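Local structure of histone-lysine N-methyltransferase, H3 lysine-9 specific SUVH4 (4QEO) at residues A[53-58]-A[106-111]; A[157-162]-A[188-193]; A[382-387]-A[447-452]. The protein methylates a lysine of histone H3, a mark of transcriptional repression, through its SET domain, and binds methylated DNA, coupling DNA methylation to histone methylation. All coordinates share one frame; numbering follows the deposited sequence.

How the contacts relate
Following the chain from its N terminus, contact 1 closes first, bringing the loop 53-58 after helix 36-46 back against strand 106-112. Contact 2 opens only after that loop is complete and sets the end of helix 151-161 against strand 180-197. The two loops follow in series, neither enclosing nor crossing the other, and both reach the same mixed sheet of the SRA domain. Their centres lie about 14 Å apart and they touch where A107 O meets C158 SG at 3.1 Å. Contact 3, also in series, pairs the start of strand 387-390, just after strand 380-383, with strand 445-448 in the SET domain; its centre is about 48 Å from contact 1's and about 58 Å from contact 2's.

Contact 1: residues A[53-58]-A[106-111]; sequences PRKIIG and LAVSIV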
loop_
_atom_site.group_PDB
_atom_site.type_symbol
_atom_site.label_atom_id
_atom_site.label_comp_id
_atom_site.label_asym_id
_atom_site.label_seq_id
_atom_site.Cartn_x
_atom_site.Cartn_y
_atom_site.Cartn_z
ATOM N N PRO A 53 -3.156 -5.211 20.766
ATOM C CA PRO A 53 -2.019 -5.388 21.680
ATOM C C PRO A 53 -2.100 -6.657 22.521
ATOM O O PRO A 53 -1.103 -7.016 23.167
ATOM C CB PRO A 53 -2.120 -4.162 22.590
ATOM C CG PRO A 53 -3.574 -3.883 22.654
ATOM C CD PRO A 53 -4.127 -4.229 21.287
ATOM N N ARG A 54 -3.254 -7.321 22.518
ATOM C CA ARG A 54 -3.401 -8.610 23.201
ATOM C C ARG A 54 -3.704 -9.697 22.179
ATOM O O ARG A 54 -4.281 -9.430 21.117
ATOM C CB ARG A 54 -4.527 -8.565 24.241
ATOM C CG ARG A 54 -4.338 -7.539 25.367
ATOM C CD ARG A 54 -3.308 -8.003 26.394
ATOM N NE ARG A 54 -3.771 -9.160 27.160
ATOM C CZ ARG A 54 -2.976 -9.926 27.901
ATOM N NH1 ARG A 54 -1.679 -9.658 27.972
ATOM N NH2 ARG A 54 -3.472 -10.962 28.569
ATOM N N LYS A 55 -3.340 -10.925 22.510
ATOM C CA LYS A 55 -3.563 -12.031 21.594
ATOM C C LYS A 55 -5.036 -12.373 21.409
ATOM O O LYS A 55 -5.859 -12.156 22.298
ATOM C CB LYS A 55 -2.717 -13.230 21.995
ATOM C CG LYS A 55 -1.260 -12.887 21.809
ATOM C CD LYS A 55 -0.376 -14.064 21.908
ATOM C CE LYS A 55 0.972 -13.723 21.333
ATOM N NZ LYS A 55 1.604 -12.656 22.111
ATOM N N ILE A 56 -5.353 -12.858 20.215
ATOM C CA ILE A 56 -6.723 -13.137 19.815
ATOM C C ILE A 56 -6.751 -14.492 19.105
ATOM O O ILE A 56 -5.928 -14.762 18.223
ATOM C CB ILE A 56 -7.263 -12.030 18.867
ATOM C CG1 ILE A 56 -7.335 -10.682 19.601
ATOM C CG2 ILE A 56 -8.622 -12.410 18.299
ATOM C CD1 ILE A 56 -7.619 -9.492 18.679
ATOM N N ILE A 57 -7.678 -15.348 19.519
ATOM C CA ILE A 57 -7.949 -16.591 18.800
ATOM C C ILE A 57 -8.936 -16.330 17.681
ATOM O O ILE A 57 -9.973 -15.724 17.913
ATOM C CB ILE A 57 -8.601 -17.625 19.737
ATOM C CG1 ILE A 57 -7.573 -18.133 20.743
ATOM C CG2 ILE A 57 -9.188 -18.793 18.930
ATOM C CD1 ILE A 57 -8.199 -18.864 21.936
ATOM N N GLY A 58 -8.635 -16.777 16.475
ATOM C CA GLY A 58 -9.570 -16.599 15.376
ATOM C C GLY A 58 -9.234 -15.405 14.500
ATOM O O GLY A 58 -8.083 -14.993 14.423
ATOM N N LEU A 106 -1.507 -21.598 24.230
ATOM C CA LEU A 106 -2.325 -21.925 23.057
ATOM C C LEU A 106 -1.823 -21.152 21.866
ATOM O O LEU A 106 -1.675 -19.947 21.951
ATOM C CB LEU A 106 -3.778 -21.497 23.261
ATOM C CG LEU A 106 -4.802 -22.395 23.919
ATOM C CD1 LEU A 106 -6.102 -21.616 24.002
ATOM C CD2 LEU A 106 -4.965 -23.712 23.138
ATOM N N ALA A 107 -1.601 -21.811 20.743
ATOM C CA ALA A 107 -1.149 -21.085 19.557
ATOM C C ALA A 107 -2.307 -20.316 18.925
ATOM O O ALA A 107 -3.469 -20.756 19.010
ATOM C CB ALA A 107 -0.532 -22.060 18.556
ATOM N N VAL A 108 -2.010 -19.162 18.313
ATOM C CA VAL A 108 -3.037 -18.392 17.615
ATOM C C VAL A 108 -2.686 -18.084 16.164
ATOM O O VAL A 108 -3.578 -17.835 15.367
ATOM C CB VAL A 108 -3.405 -17.067 18.336
ATOM C CG1 VAL A 108 -3.932 -17.375 19.746
ATOM C CG2 VAL A 108 -2.220 -16.086 18.369
ATOM N N SER A 109 -1.396 -18.126 15.825
ATOM C CA SER A 109 -0.935 -17.696 14.496
ATOM C C SER A 109 0.398 -18.355 14.150
ATOM O O SER A 109 1.335 -18.358 14.967
ATOM C CB SER A 109 -0.812 -16.155 14.440
ATOM O OG SER A 109 -0.279 -15.715 13.192
ATOM N N ILE A 110 0.483 -18.930 12.949
ATOM C CA ILE A 110 1.759 -19.459 12.478
ATOM C C ILE A 110 2.130 -18.869 11.133
ATOM O O ILE A 110 1.276 -18.432 10.383
ATOM C CB ILE A 110 1.775 -21.017 12.375
ATOM C CG1 ILE A 110 0.784 -21.483 11.300
ATOM C CG2 ILE A 110 1.438 -21.631 13.733
ATOM C CD1 ILE A 110 0.891 -22.955 10.958
ATOM N N VAL A 111 3.423 -18.878 10.825
ATOM C CA VAL A 111 3.877 -18.396 9.532
ATOM C C VAL A 111 4.644 -19.507 8.823
ATOM O O VAL A 111 5.575 -20.088 9.389
ATOM C CB VAL A 111 4.814 -17.175 9.701
ATOM C CG1 VAL A 111 5.334 -16.717 8.348
ATOM C CG2 VAL A 111 4.086 -16.035 10.432
HETATM O O HOH W 1 -6.303 -18.275 16.140
#
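I57 and V108 mark the closest backbone approach, their CA atoms 5.4 Å apart, where the extended but irregular chain 53-58 passes strand 106-111 without a direct hydrogen bond between them. V108 carries most of the meeting. Its CB sits 3.4 Å from I56 O, and that carbonyl also accepts a hydrogen bond from R166 NH1, so the isopropyl group lies against a polar atom already engaged by an arginine. V108 CG1, anti to its own carbonyl carbon (chi1 -60°), meets I57 CG1 at 3.9 Å, the two side chains crossing at about a right angle. Farther along the isoleucine, CD1 reaches L106 CD1 at 4.0 Å. V108 and S109 form a classic beta bulge opposite D89 of strand 88-91, at the place where this loop packs on the sheet of the SRA domain, the module that binds methylated DNA. A water bridges the backbones beside the bulge, accepting from G58 N at 2.8 Å and donating to V108 O at 2.9 Å. K55 starts toward the strand and then turns its end away: CD stays 4.5 Å from V108 CG2, and NZ makes a long, weak ion pair with a DNA phosphate. R166 NH1 also bonds to G58 O, tying the far end of the loop to strand 165-172.

Contact 2: residues A[157-162]-A[188-193]; sequences HCCEYN and YKVEKF
C159 SG meets the F193 ring at its edge, 88° off the ring normal and 5.2 Å from the centroid. The nearest ring atom is F193 CD1, 3.9 Å from C159 SG. This sulfur-aromatic contact rests on two torsions: the thiol extends opposite the backbone N, while the phenylalanine CG stands between its own N and carbonyl carbon (chi1 68°), which turns the ring's edge to the sulfur. E160 OE2 also lies near the ring plane at its edge, although its main partner is K156 NZ in a salt bridge. Next to the sulfur, V190 spreads its two methyls over neighbouring helix residues: CG1 packs against C159 CB at 3.7 Å and CG2 against C158 CB at 4.0 Å. C159 CA makes a CA-H...O contact with V190 O, so backbone as well as side chains meet here. Two waters fill in the polar link. One accepts from V190 N at 2.7 Å and makes a weak bond to C158 O; the other lies 2.8 Å from N162 OD1 and 2.9 Å from V190 O. N162, with positive phi, completes a Schellman motif at the C-terminal turn of the helix. On the strand, E191 and K192 form a classic beta bulge opposite R208. Helix 157-161 crosses strand 188-193 at -94°, with their axes 7.1 Å apart at closest. C158 also packs on V165 of strand 165-172 and A107 of strand 106-112, so the helix side chains reach these two strands as well as strand 180-197, where V190 in turn packs on L209 of strand 203-211.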
loop_
_atom_site.group_PDB
_atom_site.type_symbol
_atom_site.label_atom_id
_atom_site.label_comp_id
_atom_site.label_asym_id
_atom_site.label_seq_id
_atom_site.Cartn_x
_atom_site.Cartn_y
_atom_site.Cartn_z
ATOM N N HIS A 157 -1.930 -28.044 22.337
ATOM C CA HIS A 157 -3.149 -27.690 23.061
ATOM C C HIS A 157 -4.254 -27.259 22.086
ATOM O O HIS A 157 -5.435 -27.525 22.324
ATOM C CB HIS A 157 -2.878 -26.603 24.117
ATOM C CG HIS A 157 -2.078 -27.100 25.294
ATOM N ND1 HIS A 157 -1.268 -26.278 26.049
ATOM C CD2 HIS A 157 -1.950 -28.342 25.824
ATOM C CE1 HIS A 157 -0.699 -26.986 27.014
ATOM N NE2 HIS A 157 -1.087 -28.245 26.890
ATOM N N CYS A 158 -3.868 -26.593 21.001
ATOM C CA CYS A 158 -4.847 -26.247 19.973
ATOM C C CYS A 158 -5.552 -27.485 19.437
ATOM O O CYS A 158 -6.794 -27.505 19.307
ATOM C CB CYS A 158 -4.183 -25.500 18.810
ATOM S SG CYS A 158 -3.713 -23.808 19.180
ATOM N N CYS A 159 -4.754 -28.494 19.090
ATOM C CA CYS A 159 -5.280 -29.787 18.638
ATOM C C CYS A 159 -6.237 -30.372 19.662
ATOM O O CYS A 159 -7.337 -30.809 19.322
ATOM C CB CYS A 159 -4.122 -30.788 18.434
ATOM S SG CYS A 159 -4.660 -32.415 17.843
ATOM N N GLU A 160 -5.809 -30.378 20.917
ATOM C CA GLU A 160 -6.596 -30.995 21.988
ATOM C C GLU A 160 -7.901 -30.248 22.329
ATOM O O GLU A 160 -8.846 -30.853 22.834
ATOM C CB GLU A 160 -5.721 -31.173 23.229
ATOM C CG GLU A 160 -4.747 -32.354 23.025
ATOM C CD GLU A 160 -3.602 -32.392 24.015
ATOM O OE1 GLU A 160 -3.485 -31.455 24.831
ATOM O OE2 GLU A 160 -2.816 -33.371 23.954
ATOM N N TYR A 161 -7.951 -28.952 22.036
ATOM C CA TYR A 161 -9.156 -28.148 22.323
ATOM C C TYR A 161 -9.957 -27.639 21.122
ATOM O O TYR A 161 -10.924 -26.884 21.293
ATOM C CB TYR A 161 -8.803 -26.962 23.206
ATOM C CG TYR A 161 -8.600 -27.363 24.627
ATOM C CD1 TYR A 161 -9.688 -27.468 25.483
ATOM C CD2 TYR A 161 -7.331 -27.678 25.114
ATOM C CE1 TYR A 161 -9.528 -27.849 26.792
ATOM C CE2 TYR A 161 -7.158 -28.067 26.437
ATOM C CZ TYR A 161 -8.264 -28.146 27.265
ATOM O OH TYR A 161 -8.135 -28.526 28.572
ATOM N N ASN A 162 -9.575 -28.086 19.934
ATOM C CA ASN A 162 -10.173 -27.638 18.695
ATOM C C ASN A 162 -10.083 -26.122 18.466
ATOM O O ASN A 162 -10.990 -25.518 17.891
ATOM C CB ASN A 162 -11.620 -28.143 18.597
ATOM C CG ASN A 162 -11.685 -29.606 18.322
ATOM O OD1 ASN A 162 -10.688 -30.204 17.920
ATOM N ND2 ASN A 162 -12.855 -30.215 18.546
ATOM N N TYR A 188 -6.979 -22.573 10.281
ATOM C CA TYR A 188 -6.790 -24.022 10.148
ATOM C C TYR A 188 -6.931 -24.647 11.519
ATOM O O TYR A 188 -6.559 -24.048 12.529
ATOM C CB TYR A 188 -5.379 -24.350 9.618
ATOM C CG TYR A 188 -5.117 -24.040 8.143
ATOM C CD1 TYR A 188 -5.189 -22.744 7.645
ATOM C CD2 TYR A 188 -4.739 -25.061 7.262
ATOM C CE1 TYR A 188 -4.918 -22.466 6.297
ATOM C CE2 TYR A 188 -4.459 -24.789 5.915
ATOM C CZ TYR A 188 -4.552 -23.499 5.440
ATOM O OH TYR A 188 -4.298 -23.237 4.104
ATOM N N LYS A 189 -7.447 -25.869 11.569
ATOM C CA LYS A 189 -7.365 -26.643 12.787
ATOM C C LYS A 189 -6.089 -27.460 12.792
ATOM O O LYS A 189 -5.565 -27.800 11.733
ATOM C CB LYS A 189 -8.567 -27.593 12.907
ATOM C CG LYS A 189 -8.647 -28.718 11.849
ATOM C CD LYS A 189 -9.695 -29.802 12.304
ATOM C CE LYS A 189 -9.789 -31.029 11.364
ATOM N NZ LYS A 189 -10.777 -32.091 11.859
ATOM N N VAL A 190 -5.599 -27.779 13.985
ATOM C CA VAL A 190 -4.562 -28.792 14.127
ATOM C C VAL A 190 -5.274 -30.135 14.271
ATOM O O VAL A 190 -5.895 -30.431 15.293
ATOM C CB VAL A 190 -3.669 -28.521 15.344
ATOM C CG1 VAL A 190 -2.461 -29.472 15.352
ATOM C CG2 VAL A 190 -3.218 -27.074 15.310
ATOM N N GLU A 191 -5.193 -30.933 13.214
ATOM C CA GLU A 191 -5.893 -32.206 13.136
ATOM C C GLU A 191 -5.174 -33.209 13.991
ATOM O O GLU A 191 -5.783 -33.956 14.761
ATOM C CB GLU A 191 -5.896 -32.698 11.692
ATOM C CG GLU A 191 -6.248 -34.169 11.555
ATOM C CD GLU A 191 -7.501 -34.361 10.755
ATOM O OE1 GLU A 191 -8.591 -34.031 11.270
ATOM O OE2 GLU A 191 -7.388 -34.804 9.594
ATOM N N LYS A 192 -3.860 -33.236 13.860
ATOM C CA LYS A 192 -3.128 -34.120 14.767
ATOM C C LYS A 192 -1.676 -33.764 14.776
ATOM O O LYS A 192 -1.262 -32.924 14.002
ATOM C CB LYS A 192 -3.284 -35.592 14.374
ATOM C CG LYS A 192 -2.771 -35.912 13.015
ATOM C CD LYS A 192 -2.792 -37.397 12.787
ATOM C CE LYS A 192 -2.612 -37.677 11.320
ATOM N NZ LYS A 192 -3.619 -36.958 10.502
ATOM N N PHE A 193 -0.904 -34.386 15.656
ATOM C CA PHE A 193 0.514 -34.064 15.720
ATOM C C PHE A 193 1.281 -35.247 16.237
ATOM O O PHE A 193 0.723 -36.119 16.922
ATOM C CB PHE A 193 0.761 -32.852 16.637
ATOM C CG PHE A 193 0.469 -33.141 18.085
ATOM C CD1 PHE A 193 -0.833 -33.057 18.568
ATOM C CD2 PHE A 193 1.487 -33.525 18.952
ATOM C CE1 PHE A 193 -1.117 -33.349 19.889
ATOM C CE2 PHE A 193 1.204 -33.834 20.287
ATOM C CZ PHE A 193 -0.092 -33.757 20.748
HETATM O O HOH W 2 -7.040 -26.909 16.149
HETATM O O HOH W 3 -8.363 -29.574 16.547
#

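Contact 3: residues A[382-387]-A[447-452]; sequences CEYIGV and IDAGST
V387 and D448 face each other as an antiparallel hydrogen-bonded pair, joined by two nearly straight backbone bonds: V387 N to D448 O at 2.9 Å with an angle of 167°, and D448 N to V387 O, also 2.9 Å. Each N-H comes from well above the plane of the carbonyl it meets. D448 then turns its chain: OD1 accepts from G450 N at 2.7 Å, approached from above the carboxylate plane, which makes an Asx turn, while OD2 forms a salt bridge with R389 of the partner strand 387-390. The carboxylate therefore holds the turn D448-G450 and also ties it to that strand. Beyond this pair, G386 lies close against the turn, its CA in a CA-H...O contact with T452 O; a CB here would clash with D448 O. G386 N, buried with no polar partner, is covered by I447 CG2 at 3.4 Å. V387 CG2 presses tightly on T452 CG2, the two side chains crossing at about a right angle.

With CG anti to the backbone N (chi1 -163°), the ring of Y384 is carried to I447 and A449. I447 CG2 touches the ring at its edge, 3.5 Å from Y384 CD1, as the two side chains slide past one another in opposite directions. A449 CB approaches the phenol end obliquely, 3.8 Å from Y384 OH. A leucine at Y384 would probably leave I447 and A449 facing a gap and cost Y402 O its weak hydrogen bond from the phenol. Y384 also packs on a basic side chain of the bound peptide, and A449 O accepts from R457, a predicted S-adenosyl-L-methionine-binding residue, so this strand pair and turn border the peptide and cofactor sites.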
loop_
_atom_site.group_PDB
_atom_site.type_symbol
_atom_site.label_atom_id
_atom_site.label_comp_id
_atom_site.label_asym_id
_atom_site.label_seq_id
_atom_site.Cartn_x
_atom_site.Cartn_y
_atom_site.Cartn_z
ATOM N N CYS A 382 1.440 9.569 -10.121
ATOM C CA CYS A 382 1.499 10.477 -11.288
ATOM C C CYS A 382 1.111 11.871 -10.928
ATOM O O CYS A 382 0.393 12.064 -9.968
ATOM C CB CYS A 382 0.550 10.020 -12.405
ATOM S SG CYS A 382 -1.168 9.890 -11.867
ATOM N N GLU A 383 1.555 12.839 -11.722
ATOM C CA GLU A 383 1.043 14.186 -11.612
ATOM C C GLU A 383 -0.290 14.205 -12.341
ATOM O O GLU A 383 -0.470 13.514 -13.338
ATOM C CB GLU A 383 2.009 15.197 -12.262
ATOM C CG GLU A 383 1.595 16.651 -12.036
ATOM C CD GLU A 383 2.617 17.675 -12.538
ATOM O OE1 GLU A 383 3.823 17.363 -12.583
ATOM O OE2 GLU A 383 2.201 18.800 -12.891
ATOM N N TYR A 384 -1.235 14.983 -11.845
ATOM C CA TYR A 384 -2.438 15.228 -12.620
ATOM C C TYR A 384 -2.112 16.256 -13.714
ATOM O O TYR A 384 -1.968 17.443 -13.432
ATOM C CB TYR A 384 -3.565 15.720 -11.716
ATOM C CG TYR A 384 -4.938 15.607 -12.338
ATOM C CD1 TYR A 384 -5.437 16.621 -13.144
ATOM C CD2 TYR A 384 -5.732 14.489 -12.124
ATOM C CE1 TYR A 384 -6.688 16.531 -13.721
ATOM C CE2 TYR A 384 -6.991 14.388 -12.699
ATOM C CZ TYR A 384 -7.463 15.421 -13.496
ATOM O OH TYR A 384 -8.711 15.346 -14.076
ATOM N N ILE A 385 -1.979 15.777 -14.951
ATOM C CA ILE A 385 -1.657 16.619 -16.109
ATOM C C ILE A 385 -2.882 16.905 -16.995
ATOM O O ILE A 385 -3.709 16.025 -17.246
ATOM C CB ILE A 385 -0.546 15.961 -16.967
ATOM C CG1 ILE A 385 0.726 15.741 -16.133
ATOM C CG2 ILE A 385 -0.230 16.800 -18.212
ATOM C CD1 ILE A 385 1.418 17.019 -15.708
ATOM N N GLY A 386 -2.986 18.143 -17.463
ATOM C CA GLY A 386 -4.067 18.576 -18.335
ATOM C C GLY A 386 -3.789 20.009 -18.764
ATOM O O GLY A 386 -2.638 20.458 -18.695
ATOM N N VAL A 387 -4.824 20.730 -19.195
ATOM C CA VAL A 387 -4.678 22.143 -19.539
ATOM C C VAL A 387 -5.009 23.015 -18.336
ATOM O O VAL A 387 -6.141 23.010 -17.865
ATOM C CB VAL A 387 -5.612 22.563 -20.691
ATOM C CG1 VAL A 387 -5.428 24.055 -21.005
ATOM C CG2 VAL A 387 -5.344 21.735 -21.922
ATOM N N ILE A 447 -6.953 22.289 -13.355
ATOM C CA ILE A 447 -6.364 21.468 -14.392
ATOM C C ILE A 447 -7.490 20.762 -15.124
ATOM O O ILE A 447 -8.175 19.923 -14.549
ATOM C CB ILE A 447 -5.431 20.395 -13.783
ATOM C CG1 ILE A 447 -4.375 21.046 -12.883
ATOM C CG2 ILE A 447 -4.776 19.569 -14.882
ATOM C CD1 ILE A 447 -3.535 20.037 -12.095
ATOM N N ASP A 448 -7.682 21.116 -16.389
ATOM C CA ASP A 448 -8.738 20.543 -17.217
ATOM C C ASP A 448 -8.187 19.430 -18.101
ATOM O O ASP A 448 -7.539 19.690 -19.121
ATOM C CB ASP A 448 -9.389 21.643 -18.065
ATOM C CG ASP A 448 -10.318 21.100 -19.145
ATOM O OD1 ASP A 448 -10.814 19.954 -19.031
ATOM O OD2 ASP A 448 -10.559 21.850 -20.114
ATOM N N ALA A 449 -8.464 18.191 -17.711
ATOM C CA ALA A 449 -8.051 17.038 -18.499
ATOM C C ALA A 449 -9.208 16.509 -19.344
ATOM O O ALA A 449 -9.240 15.328 -19.700
ATOM C CB ALA A 449 -7.493 15.953 -17.601
ATOM N N GLY A 450 -10.141 17.402 -19.680
ATOM C CA GLY A 450 -11.310 17.033 -20.457
ATOM C C GLY A 450 -10.988 16.517 -21.846
ATOM O O GLY A 450 -11.627 15.590 -22.343
ATOM N N SER A 451 -9.986 17.109 -22.481
ATOM C CA SER A 451 -9.692 16.764 -23.861
ATOM C C SER A 451 -8.255 16.329 -24.026
ATOM O O SER A 451 -7.920 15.586 -24.947
ATOM C CB SER A 451 -10.018 17.941 -24.779
ATOM O OG SER A 451 -11.387 18.285 -24.644
ATOM N N THR A 452 -7.397 16.778 -23.123
ATOM C CA THR A 452 -6.011 16.354 -23.187
ATOM C C THR A 452 -5.414 16.247 -21.784
ATOM O O THR A 452 -5.789 16.999 -20.877
ATOM C CB THR A 452 -5.190 17.298 -24.103
ATOM O OG1 THR A 452 -3.865 16.786 -24.266
ATOM C CG2 THR A 452 -5.123 18.683 -23.520
#